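Local structure of lactate utilization protein C (Deinococcus radiodurans, 2G40) at residues Ala86-Ile99 against Ala148-Phe161. The protein may function in L-lactate utilization. Residues are numbered along the deposited sequence; the frame is centred on the assembly and turned at random.
Sequences ALGNARRVIVPAGI and ADQGRRALSLIPDF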
ATOM      1  N   ALA A  86       7.477 -23.217  -5.374  1.00 19.81           N
ATOM      2  CA  ALA A  86       6.854 -22.406  -4.311  1.00 20.67           C
ATOM      3  C   ALA A  86       5.355 -22.651  -4.132  1.00 21.46           C
ATOM      4  O   ALA A  86       4.855 -22.637  -3.002  1.00 22.98           O
ATOM      5  CB  ALA A  86       7.093 -20.936  -4.579  1.00 19.03           C
ATOM      6  N   LEU A  87       4.645 -22.846  -5.236  1.00 21.95           N
ATOM      7  CA  LEU A  87       3.212 -23.172  -5.201  1.00 23.43           C
ATOM      8  C   LEU A  87       2.882 -24.556  -4.667  1.00 26.17           C
ATOM      9  O   LEU A  87       1.798 -24.771  -4.112  1.00 27.54           O
ATOM     10  CB  LEU A  87       2.629 -23.096  -6.605  1.00 23.72           C
ATOM     11  CG  LEU A  87       2.464 -21.695  -7.143  1.00 18.13           C
ATOM     12  CD1 LEU A  87       2.161 -21.826  -8.628  1.00 20.48           C
ATOM     13  CD2 LEU A  87       1.342 -20.979  -6.402  1.00 20.81           C
ATOM     14  N   GLY A  88       3.784 -25.510  -4.879  1.00 26.53           N
ATOM     15  CA  GLY A  88       3.547 -26.887  -4.455  1.00 27.08           C
ATOM     16  C   GLY A  88       2.309 -27.464  -5.102  1.00 26.59           C
ATOM     17  O   GLY A  88       2.145 -27.390  -6.319  1.00 23.41           O
ATOM     18  N   ASN A  89       1.417 -28.008  -4.275  1.00 27.39           N
ATOM     19  CA  ASN A  89       0.204 -28.666  -4.769  1.00 28.54           C
ATOM     20  C   ASN A  89      -1.027 -27.751  -4.721  1.00 27.95           C
ATOM     21  O   ASN A  89      -2.113 -28.150  -5.133  1.00 29.38           O
ATOM     22  CB  ASN A  89      -0.041 -29.990  -4.017  1.00 30.23           C
ATOM     23  CG  ASN A  89       0.071 -29.844  -2.506  1.00 33.16           C
ATOM     24  N   ALA A  90      -0.833 -26.522  -4.237  1.00 27.26           N
ATOM     25  CA  ALA A  90      -1.865 -25.490  -4.220  1.00 26.55           C
ATOM     26  C   ALA A  90      -1.543 -24.519  -5.355  1.00 25.41           C
ATOM     27  O   ALA A  90      -0.814 -23.563  -5.154  1.00 25.37           O
ATOM     28  CB  ALA A  90      -1.840 -24.758  -2.893  1.00 26.81           C
ATOM     29  N   ARG A  91      -2.075 -24.802  -6.538  1.00 24.33           N
ATOM     30  CA  ARG A  91      -1.574 -24.209  -7.770  1.00 25.18           C
ATOM     31  C   ARG A  91      -2.488 -23.130  -8.357  1.00 23.61           C
ATOM     32  O   ARG A  91      -2.254 -22.682  -9.485  1.00 22.39           O
ATOM     33  CB  ARG A  91      -1.322 -25.307  -8.810  1.00 26.66           C
ATOM     34  CG  ARG A  91      -0.316 -26.383  -8.367  1.00 30.53           C
ATOM     35  CD  ARG A  91      -0.278 -27.551  -9.355  1.00 28.85           C
ATOM     36  NE  ARG A  91       0.422 -28.718  -8.817  1.00 38.58           N
ATOM     37  N   ARG A  92      -3.511 -22.726  -7.603  1.00 21.63           N
ATOM     38  CA  ARG A  92      -4.472 -21.698  -8.049  1.00 20.89           C
ATOM     39  C   ARG A  92      -3.851 -20.326  -7.801  1.00 18.99           C
ATOM     40  O   ARG A  92      -3.933 -19.768  -6.697  1.00 18.21           O
ATOM     41  CB  ARG A  92      -5.814 -21.842  -7.331  1.00 20.69           C
ATOM     42  CG  ARG A  92      -6.882 -20.905  -7.836  1.00 23.02           C
ATOM     43  CD  ARG A  92      -8.260 -21.157  -7.167  1.00 28.23           C
ATOM     44  NE  ARG A  92      -9.357 -20.950  -8.111  1.00 37.12           N
ATOM     45  CZ  ARG A  92      -9.697 -21.809  -9.075  1.00 44.12           C
ATOM     46  NH1 ARG A  92      -9.026 -22.947  -9.259  1.00 42.32           N
ATOM     47  NH2 ARG A  92     -10.712 -21.516  -9.880  1.00 45.04           N
ATOM     48  N   VAL A  93      -3.199 -19.805  -8.834  1.00 16.59           N
ATOM     49  CA  VAL A  93      -2.345 -18.625  -8.709  1.00 15.12           C
ATOM     50  C   VAL A  93      -2.866 -17.483  -9.578  1.00 15.12           C
ATOM     51  O   VAL A  93      -3.098 -17.654 -10.786  1.00 16.54           O
ATOM     52  CB  VAL A  93      -0.856 -18.955  -9.068  1.00 14.36           C
ATOM     53  CG1 VAL A  93      -0.725 -19.560 -10.485  1.00 16.14           C
ATOM     54  CG2 VAL A  93       0.011 -17.726  -8.896  1.00 18.86           C
ATOM     55  N   ILE A  94      -3.024 -16.315  -8.954  1.00 15.04           N
ATOM     56  CA  ILE A  94      -3.439 -15.098  -9.651  1.00 14.73           C
ATOM     57  C   ILE A  94      -2.241 -14.511 -10.361  1.00 15.03           C
ATOM     58  O   ILE A  94      -1.216 -14.286  -9.733  1.00 11.90           O
ATOM     59  CB  ILE A  94      -3.972 -14.063  -8.662  1.00 14.26           C
ATOM     60  CG1 ILE A  94      -5.223 -14.578  -7.980  1.00 13.82           C
ATOM     61  CG2 ILE A  94      -4.283 -12.736  -9.360  1.00 17.71           C
ATOM     62  CD1 ILE A  94      -5.430 -13.952  -6.591  1.00 20.50           C
ATOM     63  N   VAL A  95      -2.373 -14.267 -11.659  1.00 13.92           N
ATOM     64  CA  VAL A  95      -1.255 -13.844 -12.488  1.00 14.74           C
ATOM     65  C   VAL A  95      -1.622 -12.531 -13.167  1.00 17.59           C
ATOM     66  O   VAL A  95      -2.446 -12.516 -14.073  1.00 17.41           O
ATOM     67  CB  VAL A  95      -0.888 -14.932 -13.537  1.00 14.65           C
ATOM     68  CG1 VAL A  95       0.312 -14.515 -14.382  1.00 17.29           C
ATOM     69  CG2 VAL A  95      -0.549 -16.235 -12.827  1.00 12.61           C
ATOM     70  N   PRO A  96      -1.036 -11.420 -12.701  1.00 18.68           N
ATOM     71  CA  PRO A  96      -1.195 -10.137 -13.381  1.00 17.58           C
ATOM     72  C   PRO A  96      -0.793 -10.213 -14.852  1.00 14.81           C
ATOM     73  O   PRO A  96       0.112 -10.959 -15.227  1.00 14.84           O
ATOM     74  CB  PRO A  96      -0.219  -9.228 -12.637  1.00 17.70           C
ATOM     75  CG  PRO A  96      -0.119  -9.828 -11.268  1.00 18.25           C
ATOM     76  CD  PRO A  96      -0.190 -11.297 -11.506  1.00 16.88           C
ATOM     77  N   ALA A  97      -1.483  -9.425 -15.668  1.00 17.79           N
ATOM     78  CA  ALA A  97      -1.375  -9.469 -17.125  1.00 17.49           C
ATOM     79  C   ALA A  97       0.060  -9.288 -17.632  1.00 19.48           C
ATOM     80  O   ALA A  97       0.443  -9.829 -18.675  1.00 20.14           O
ATOM     81  CB  ALA A  97      -2.323  -8.392 -17.744  1.00 20.35           C
ATOM     82  N   GLY A  98       0.868  -8.540 -16.893  1.00 17.96           N
ATOM     83  CA  GLY A  98       2.231  -8.236 -17.320  1.00 17.71           C
ATOM     84  C   GLY A  98       3.291  -9.223 -16.906  1.00 18.86           C
ATOM     85  O   GLY A  98       4.483  -9.011 -17.171  1.00 19.58           O
ATOM     86  N   ILE A  99       2.899 -10.307 -16.241  1.00 19.56           N
ATOM     87  CA  ILE A  99       3.866 -11.349 -15.898  1.00 19.24           C
ATOM     88  C   ILE A  99       4.315 -12.000 -17.203  1.00 21.00           C
ATOM     89  O   ILE A  99       3.467 -12.430 -17.984  1.00 18.40           O
ATOM     90  CB  ILE A  99       3.221 -12.401 -14.960  1.00 18.32           C
ATOM     91  CG1 ILE A  99       3.010 -11.809 -13.561  1.00 14.94           C
ATOM     92  CG2 ILE A  99       4.033 -13.700 -14.911  1.00 19.05           C
ATOM     93  CD1 ILE A  99       4.277 -11.503 -12.792  1.00 22.43           C
ATOM     94  N   ALA A 148       1.727  -3.444 -14.585  1.00 17.71           N
ATOM     95  CA  ALA A 148       1.012  -4.589 -15.161  1.00 17.69           C
ATOM     96  C   ALA A 148       1.483  -5.929 -14.600  1.00 17.18           C
ATOM     97  O   ALA A 148       0.689  -6.862 -14.536  1.00 18.62           O
ATOM     98  CB  ALA A 148       1.155  -4.579 -16.681  1.00 18.85           C
ATOM     99  N   ASP A 149       2.757  -6.026 -14.203  1.00 16.96           N
ATOM    100  CA  ASP A 149       3.311  -7.269 -13.640  1.00 17.21           C
ATOM    101  C   ASP A 149       3.036  -7.429 -12.138  1.00 17.38           C
ATOM    102  O   ASP A 149       3.496  -8.371 -11.528  1.00 16.77           O
ATOM    103  CB  ASP A 149       4.815  -7.402 -13.916  1.00 17.35           C
ATOM    104  CG  ASP A 149       5.660  -6.322 -13.208  1.00 23.86           C
ATOM    105  OD1 ASP A 149       5.111  -5.298 -12.759  1.00 26.63           O
ATOM    106  OD2 ASP A 149       6.901  -6.492 -13.140  1.00 31.38           O
ATOM    107  N   GLN A 150       2.276  -6.500 -11.564  1.00 17.56           N
ATOM    108  CA  GLN A 150       1.968  -6.490 -10.159  1.00 17.07           C
ATOM    109  C   GLN A 150       0.478  -6.459  -9.881  1.00 18.88           C
ATOM    110  O   GLN A 150       0.001  -7.013  -8.882  1.00 19.47           O
ATOM    111  CB  GLN A 150       2.612  -5.263  -9.541  1.00 16.97           C
ATOM    112  CG  GLN A 150       4.098  -5.349  -9.513  1.00 19.67           C
ATOM    113  CD  GLN A 150       4.680  -3.994  -9.376  1.00 21.33           C
ATOM    114  OE1 GLN A 150       4.553  -3.382  -8.330  1.00 20.68           O
ATOM    115  NE2 GLN A 150       5.266  -3.491 -10.440  1.00 17.26           N
ATOM    116  N   GLY A 151      -0.259  -5.797 -10.759  1.00 17.76           N
ATOM    117  CA  GLY A 151      -1.700  -5.741 -10.658  1.00 19.78           C
ATOM    118  C   GLY A 151      -2.196  -4.777  -9.620  1.00 18.32           C
ATOM    119  O   GLY A 151      -1.419  -4.165  -8.882  1.00 17.83           O
ATOM    120  N   ARG A 152      -3.514  -4.655  -9.545  1.00 17.99           N
ATOM    121  CA  ARG A 152      -4.128  -3.712  -8.600  1.00 18.20           C
ATOM    122  C   ARG A 152      -3.863  -4.114  -7.163  1.00 17.85           C
ATOM    123  O   ARG A 152      -3.469  -5.236  -6.883  1.00 18.35           O
ATOM    124  CB  ARG A 152      -5.626  -3.568  -8.864  1.00 17.88           C
ATOM    125  CG  ARG A 152      -6.424  -4.839  -8.627  1.00 18.83           C
ATOM    126  CD  ARG A 152      -7.785  -4.770  -9.276  1.00 18.33           C
ATOM    127  NE  ARG A 152      -8.402  -6.070  -9.343  1.00 17.90           N
ATOM    128  CZ  ARG A 152      -9.330  -6.520  -8.503  1.00 21.48           C
ATOM    129  NH1 ARG A 152      -9.885  -5.733  -7.581  1.00 18.92           N
ATOM    130  NH2 ARG A 152      -9.779  -7.745  -8.647  1.00 18.96           N
ATOM    131  N   ARG A 153      -4.117  -3.183  -6.255  1.00 18.46           N
ATOM    132  CA  ARG A 153      -3.767  -3.372  -4.855  1.00 17.50           C
ATOM    133  C   ARG A 153      -4.423  -4.604  -4.243  1.00 20.16           C
ATOM    134  O   ARG A 153      -3.806  -5.284  -3.449  1.00 18.56           O
ATOM    135  CB  ARG A 153      -4.090  -2.110  -4.075  1.00 19.68           C
ATOM    136  CG  ARG A 153      -3.154  -0.969  -4.439  1.00 23.05           C
ATOM    137  CD  ARG A 153      -3.075   0.043  -3.342  1.00 33.70           C
ATOM    138  NE  ARG A 153      -4.188   0.956  -3.408  1.00 36.51           N
ATOM    139  CZ  ARG A 153      -4.893   1.402  -2.365  1.00 37.97           C
ATOM    140  NH1 ARG A 153      -4.649   1.010  -1.115  1.00 37.32           N
ATOM    141  NH2 ARG A 153      -5.876   2.256  -2.601  1.00 42.99           N
ATOM    142  N   ALA A 154      -5.651  -4.909  -4.653  1.00 17.72           N
ATOM    143  CA  ALA A 154      -6.374  -6.023  -4.060  1.00 19.23           C
ATOM    144  C   ALA A 154      -5.661  -7.351  -4.256  1.00 19.53           C
ATOM    145  O   ALA A 154      -5.796  -8.226  -3.425  1.00 19.07           O
ATOM    146  CB  ALA A 154      -7.784  -6.121  -4.624  1.00 19.65           C
ATOM    147  N   LEU A 155      -4.937  -7.499  -5.364  1.00 21.45           N
ATOM    148  CA  LEU A 155      -4.347  -8.785  -5.729  1.00 22.13           C
ATOM    149  C   LEU A 155      -3.255  -9.219  -4.773  1.00 23.37           C
ATOM    150  O   LEU A 155      -3.024 -10.409  -4.614  1.00 24.54           O
ATOM    151  CB  LEU A 155      -3.755  -8.728  -7.131  1.00 19.75           C
ATOM    152  CG  LEU A 155      -4.665  -8.434  -8.308  1.00 21.76           C
ATOM    153  CD1 LEU A 155      -3.923  -8.767  -9.597  1.00 23.04           C
ATOM    154  CD2 LEU A 155      -5.942  -9.209  -8.208  1.00 23.46           C
ATOM    155  N   SER A 156      -2.572  -8.268  -4.159  1.00 21.78           N
ATOM    156  CA  SER A 156      -1.512  -8.585  -3.202  1.00 24.06           C
ATOM    157  C   SER A 156      -1.962  -8.330  -1.762  1.00 23.47           C
ATOM    158  O   SER A 156      -1.181  -8.473  -0.823  1.00 25.67           O
ATOM    159  CB  SER A 156      -0.234  -7.809  -3.544  1.00 25.06           C
ATOM    160  OG  SER A 156      -0.503  -6.441  -3.835  1.00 27.84           O
ATOM    161  N   LEU A 157      -3.229  -7.995  -1.573  1.00 21.83           N
ATOM    162  CA  LEU A 157      -3.747  -7.812  -0.235  1.00 22.65           C
ATOM    163  C   LEU A 157      -4.613  -8.956   0.228  1.00 22.73           C
ATOM    164  O   LEU A 157      -4.533  -9.362   1.372  1.00 21.93           O
ATOM    165  CB  LEU A 157      -4.566  -6.529  -0.138  1.00 24.20           C
ATOM    166  CG  LEU A 157      -5.136  -6.335   1.278  1.00 31.97           C
ATOM    167  CD1 LEU A 157      -4.010  -6.021   2.261  1.00 33.81           C
ATOM    168  CD2 LEU A 157      -6.191  -5.283   1.321  1.00 28.91           C
ATOM    169  N   ILE A 158      -5.486  -9.429  -0.652  1.00 19.43           N
ATOM    170  CA  ILE A 158      -6.508 -10.401  -0.278  0.50 20.60           C
ATOM    171  C   ILE A 158      -6.026 -11.861  -0.282  1.00 18.34           C
ATOM    172  O   ILE A 158      -6.322 -12.612   0.653  1.00 19.16           O
ATOM    173  CB  ILE A 158      -7.765 -10.252  -1.168  0.50 20.26           C
ATOM    174  CG1 ILE A 158      -8.280  -8.802  -1.138  0.50 24.32           C
ATOM    175  CG2 ILE A 158      -8.852 -11.228  -0.729  0.50 18.64           C
ATOM    176  CD1 ILE A 158      -8.615  -8.292   0.238  0.50 29.07           C
ATOM    177  N   PRO A 159      -5.301 -12.293  -1.347  1.00 16.47           N
ATOM    178  CA  PRO A 159      -4.827 -13.677  -1.271  1.00 16.39           C
ATOM    179  C   PRO A 159      -3.838 -13.877  -0.115  1.00 19.14           C
ATOM    180  O   PRO A 159      -3.179 -12.932   0.304  1.00 20.76           O
ATOM    181  CB  PRO A 159      -4.114 -13.880  -2.620  1.00 18.99           C
ATOM    182  CG  PRO A 159      -4.702 -12.831  -3.504  1.00 17.78           C
ATOM    183  CD  PRO A 159      -4.894 -11.664  -2.604  1.00 17.84           C
ATOM    184  N   ASP A 160      -3.729 -15.098   0.379  1.00 17.46           N
ATOM    185  CA  ASP A 160      -2.971 -15.343   1.607  1.00 16.28           C
ATOM    186  C   ASP A 160      -1.506 -15.677   1.408  1.00 14.78           C
ATOM    187  O   ASP A 160      -0.765 -15.762   2.381  1.00 15.42           O
ATOM    188  CB  ASP A 160      -3.635 -16.458   2.366  1.00 14.86           C
ATOM    189  CG  ASP A 160      -3.302 -16.444   3.845  1.00 20.86           C
ATOM    190  OD1 ASP A 160      -3.245 -15.357   4.454  1.00 17.18           O
ATOM    191  OD2 ASP A 160      -3.138 -17.538   4.392  1.00 21.85           O
ATOM    192  N   PHE A 161      -1.084 -15.873   0.166  1.00 14.69           N
ATOM    193  CA  PHE A 161       0.264 -16.282  -0.158  1.00 14.80           C
ATOM    194  C   PHE A 161       0.701 -15.481  -1.360  1.00 14.93           C
ATOM    195  O   PHE A 161       0.042 -15.520  -2.387  1.00 16.07           O
ATOM    196  CB  PHE A 161       0.300 -17.774  -0.483  1.00 14.78           C
ATOM    197  CG  PHE A 161       1.654 -18.315  -0.920  1.00 12.93           C
ATOM    198  CD1 PHE A 161       2.847 -17.755  -0.507  1.00 14.95           C
ATOM    199  CD2 PHE A 161       1.699 -19.443  -1.725  1.00 17.94           C
ATOM    200  CE1 PHE A 161       4.079 -18.296  -0.906  1.00 12.43           C
ATOM    201  CE2 PHE A 161       2.917 -19.987  -2.119  1.00 21.70           C
ATOM    202  CZ  PHE A 161       4.091 -19.425  -1.711  1.00 16.60           C
TER
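Ile94 meets Leu155 and Pro159 beside the parallel sheet of this Rossmann-like LUD fold. Ile94 lies on strand 92-94, and its partners lie in the loop that leads into strand 161-167. CG1 of Ile94, anti to the carbonyl carbon (chi1 -64°), carries CD1 to Pro159, while CG2, anti to the backbone N, is left for Leu155. The Ile94 and Pro159 side chains cross at about a right angle, and Ile94 CD1 meets Pro159 CG at 3.4 Å, a tight carbon contact. Ile94 CG2 lies 4.0 Å from Leu155 CD1, and these two side chains cross obliquely. Leu122 of helix 119-124 also packs on Ile94 and Leu155. Cut back to an alanine, Ile94 would lose both arms, which is likely to open a gap beside Pro159 and leave the Leu155 methyls less firmly packed. At the helix 79-87 end, the Phe161 ring turns its edge to the backbone, with Phe161 CE2 3.4 Å from Ala86 O. Arg217 makes a cation-pi contact with this ring. At the other end, the Pro96 ring packs against the backbone of Asp149 and Gln150. The type I turn from Pro96 to Ile99 brings Gly98 against Ala148. A CB on Gly98 would clash there. Gly98 N donates to Ala148 O at 2.9 Å, approaching from above the carbonyl plane, 69° out of it.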